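Local structure of GCN5 like acetylase + bromodomain (Cryptosporidium parvum, 4LDF) at residues S26-A31 with N100-F105. The protein is a GCN5-family protein, probably a histone H3 acetyltransferase, whose bromodomain, the part described here, belongs to a family of acetyl-lysine readers. Residues are numbered along the deposited sequence; the frame is centred on the assembly and turned at random.
Sequences SRHENA and NQLEAF
The imidazole of His28 meets Leu102 over one face and turns an edge toward Phe105. Methyl CD2 of Leu102 lies 3.6 Å from the centroid of the His28 ring, a CH-pi contact displaced toward the rim. His28 CD2 stands over the centre of the Phe105 ring, 3.8 Å above its plane; the planes meet at 73°, a T-shaped pair in which the polarised C-H of the imidazole faces the pi cloud. With CG anti to the backbone N (chi1 -166°), His28 projects toward helix 93-110. At another point of the imidazole rim, in its plane, ND1 accepts a hydrogen bond from the backbone N-H of Asn30 (N to ND1 3.1 Å). This helps fix the ring's rotation and is consistent with an unprotonated ND1, so histidine can offer both a face for a methyl and an acceptor.

Across the contact, Asn30 ND2 donates to Gln101 OE1 at 2.8 Å, nearly straight at 168° and directed to a lone pair; Gln101's extended chain carries its amide far enough from the helix to receive it. The branched Leu102 divides its methyls: CD2 covers His28, while CD1 lies against Asn30 O at 3.4 Å and Ala31 CA at 3.8 Å, where the small side chain of Ala31 is consistent with the close approach of the turn. Leu102 also packs on Leu25 and Phe82, joining this patch to helices 14-27 and 71-88. The contact thus ties the turn that follows helix 14-27 to the last helix of the left-handed four-helix bundle characteristic of bromodomains.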
ATOM      1  N   SER A  26       1.163  -7.362   2.606  0.50 17.34           N
ATOM      2  CA  SER A  26      -0.036  -7.692   3.397  0.50 17.93           C
ATOM      3  C   SER A  26       0.164  -8.807   4.416  0.50 21.10           C
ATOM      4  O   SER A  26      -0.456  -8.758   5.476  0.50 20.64           O
ATOM      5  CB  SER A  26      -1.222  -8.016   2.493  0.50 22.10           C
ATOM      6  OG  SER A  26      -0.921  -9.112   1.647  0.50 32.42           O
ATOM      7  N   ARG A  27       1.025  -9.802   4.106  1.00 18.11           N
ATOM      8  CA  ARG A  27       1.309 -10.941   4.994  1.00 17.25           C
ATOM      9  C   ARG A  27       2.133 -10.557   6.221  1.00 21.64           C
ATOM     10  O   ARG A  27       2.139 -11.309   7.202  1.00 22.08           O
ATOM     11  CB  ARG A  27       1.928 -12.123   4.231  1.00 17.22           C
ATOM     12  CG  ARG A  27       0.979 -12.685   3.168  1.00 21.92           C
ATOM     13  CD  ARG A  27       1.643 -13.746   2.334  1.00 37.94           C
ATOM     14  NE  ARG A  27       0.686 -14.768   1.919  1.00 52.63           N
ATOM     15  CZ  ARG A  27       0.238 -15.740   2.708  1.00 68.36           C
ATOM     16  NH1 ARG A  27      -0.628 -16.626   2.249  1.00 61.78           N
ATOM     17  NH2 ARG A  27       0.658 -15.832   3.965  1.00 56.95           N
ATOM     18  N   HIS A  28       2.795  -9.391   6.192  1.00 17.06           N
ATOM     19  CA  HIS A  28       3.518  -8.894   7.369  1.00 18.16           C
ATOM     20  C   HIS A  28       2.463  -8.678   8.466  1.00 21.65           C
ATOM     21  O   HIS A  28       1.439  -8.057   8.203  1.00 19.15           O
ATOM     22  CB  HIS A  28       4.223  -7.556   7.079  1.00 18.57           C
ATOM     23  CG  HIS A  28       5.227  -7.179   8.126  1.00 21.97           C
ATOM     24  ND1 HIS A  28       4.841  -6.817   9.406  1.00 23.66           N
ATOM     25  CD2 HIS A  28       6.571  -7.060   8.027  1.00 23.66           C
ATOM     26  CE1 HIS A  28       5.956  -6.528  10.048  1.00 22.73           C
ATOM     27  NE2 HIS A  28       7.022  -6.642   9.253  1.00 23.31           N
ATOM     28  N   GLU A  29       2.701  -9.206   9.675  1.00 19.43           N
ATOM     29  CA  GLU A  29       1.753  -9.089  10.802  1.00 18.46           C
ATOM     30  C   GLU A  29       1.232  -7.655  11.073  1.00 23.09           C
ATOM     31  O   GLU A  29       0.059  -7.510  11.389  1.00 22.53           O
ATOM     32  CB  GLU A  29       2.326  -9.731  12.080  1.00 19.25           C
ATOM     33  CG  GLU A  29       3.493  -8.988  12.715  1.00 24.99           C
ATOM     34  CD  GLU A  29       3.955  -9.465  14.081  1.00 35.32           C
ATOM     35  OE1 GLU A  29       4.684  -8.701  14.748  1.00 29.62           O
ATOM     36  OE2 GLU A  29       3.598 -10.593  14.487  1.00 26.23           O
ATOM     37  N   ASN A  30       2.091  -6.621  10.905  1.00 19.52           N
ATOM     38  CA  ASN A  30       1.779  -5.197  11.124  1.00 19.41           C
ATOM     39  C   ASN A  30       1.155  -4.471   9.935  1.00 23.05           C
ATOM     40  O   ASN A  30       0.911  -3.265  10.008  1.00 24.28           O
ATOM     41  CB  ASN A  30       3.002  -4.442  11.671  1.00 16.27           C
ATOM     42  CG  ASN A  30       3.425  -4.958  13.022  1.00 28.52           C
ATOM     43  OD1 ASN A  30       2.623  -5.517  13.781  1.00 26.73           O
ATOM     44  ND2 ASN A  30       4.693  -4.830  13.341  1.00 20.58           N
ATOM     45  N   ALA A  31       0.859  -5.210   8.869  1.00 18.94           N
ATOM     46  CA  ALA A  31       0.212  -4.690   7.666  1.00 18.64           C
ATOM     47  C   ALA A  31      -1.301  -4.633   7.816  1.00 19.87           C
ATOM     48  O   ALA A  31      -1.982  -4.035   6.971  1.00 19.12           O
ATOM     49  CB  ALA A  31       0.583  -5.547   6.473  1.00 19.28           C
ATOM     50  N   ASN A 100       6.324   3.214   8.864  1.00 15.57           N
ATOM     51  CA  ASN A 100       7.780   3.376   8.718  1.00 15.28           C
ATOM     52  C   ASN A 100       8.457   2.000   8.573  1.00 19.47           C
ATOM     53  O   ASN A 100       9.268   1.796   7.667  1.00 20.86           O
ATOM     54  CB  ASN A 100       8.358   4.156   9.940  1.00 17.78           C
ATOM     55  CG  ASN A 100       8.058   5.644   9.934  1.00 23.83           C
ATOM     56  OD1 ASN A 100       7.609   6.202   8.948  1.00 20.21           O
ATOM     57  ND2 ASN A 100       8.343   6.333  11.017  1.00 15.79           N
ATOM     58  N   GLN A 101       8.067   1.051   9.441  1.00 16.38           N
ATOM     59  CA  GLN A 101       8.556  -0.326   9.442  1.00 16.33           C
ATOM     60  C   GLN A 101       8.226  -1.022   8.128  1.00 18.13           C
ATOM     61  O   GLN A 101       9.128  -1.576   7.510  1.00 18.04           O
ATOM     62  CB  GLN A 101       7.969  -1.110  10.633  1.00 17.49           C
ATOM     63  CG  GLN A 101       8.419  -2.574  10.654  1.00 24.09           C
ATOM     64  CD  GLN A 101       7.685  -3.409  11.656  1.00 30.97           C
ATOM     65  OE1 GLN A 101       6.474  -3.284  11.839  1.00 26.67           O
ATOM     66  NE2 GLN A 101       8.401  -4.333  12.277  1.00 26.20           N
ATOM     67  N   LEU A 102       6.963  -0.923   7.659  1.00 14.98           N
ATOM     68  CA  LEU A 102       6.536  -1.617   6.449  1.00 13.93           C
ATOM     69  C   LEU A 102       7.092  -1.028   5.181  1.00 15.77           C
ATOM     70  O   LEU A 102       7.345  -1.776   4.254  1.00 15.73           O
ATOM     71  CB  LEU A 102       5.012  -1.775   6.363  1.00 14.17           C
ATOM     72  CG  LEU A 102       4.281  -2.414   7.548  1.00 18.30           C
ATOM     73  CD1 LEU A 102       2.857  -1.995   7.571  1.00 17.57           C
ATOM     74  CD2 LEU A 102       4.357  -3.892   7.509  1.00 20.74           C
ATOM     75  N   GLU A 103       7.256   0.305   5.117  1.00 12.86           N
ATOM     76  CA  GLU A 103       7.812   0.964   3.932  1.00 12.59           C
ATOM     77  C   GLU A 103       9.261   0.541   3.745  1.00 19.85           C
ATOM     78  O   GLU A 103       9.639   0.160   2.640  1.00 20.61           O
ATOM     79  CB  GLU A 103       7.678   2.492   4.045  1.00 13.74           C
ATOM     80  CG  GLU A 103       7.937   3.211   2.734  1.00 17.99           C
ATOM     81  CD  GLU A 103       7.853   4.720   2.810  1.00 25.05           C
ATOM     82  OE1 GLU A 103       8.721   5.398   2.219  1.00 30.67           O
ATOM     83  OE2 GLU A 103       6.972   5.223   3.534  1.00 15.74           O
ATOM     84  N   ALA A 104      10.046   0.522   4.846  1.00 18.07           N
ATOM     85  CA  ALA A 104      11.442   0.090   4.845  1.00 18.76           C
ATOM     86  C   ALA A 104      11.531  -1.391   4.490  1.00 24.01           C
ATOM     87  O   ALA A 104      12.433  -1.782   3.757  1.00 23.70           O
ATOM     88  CB  ALA A 104      12.069   0.334   6.215  1.00 19.62           C
ATOM     89  N   PHE A 105      10.581  -2.209   4.986  1.00 20.85           N
ATOM     90  CA  PHE A 105      10.537  -3.653   4.719  1.00 19.59           C
ATOM     91  C   PHE A 105      10.281  -3.956   3.227  1.00 21.93           C
ATOM     92  O   PHE A 105      10.953  -4.825   2.671  1.00 20.61           O
ATOM     93  CB  PHE A 105       9.464  -4.328   5.612  1.00 20.47           C
ATOM     94  CG  PHE A 105       8.973  -5.688   5.168  1.00 21.99           C
ATOM     95  CD1 PHE A 105       9.686  -6.841   5.483  1.00 24.58           C
ATOM     96  CD2 PHE A 105       7.774  -5.822   4.465  1.00 22.64           C
ATOM     97  CE1 PHE A 105       9.232  -8.100   5.068  1.00 25.40           C
ATOM     98  CE2 PHE A 105       7.307  -7.081   4.079  1.00 25.50           C
ATOM     99  CZ  PHE A 105       8.047  -8.210   4.362  1.00 24.23           C
TER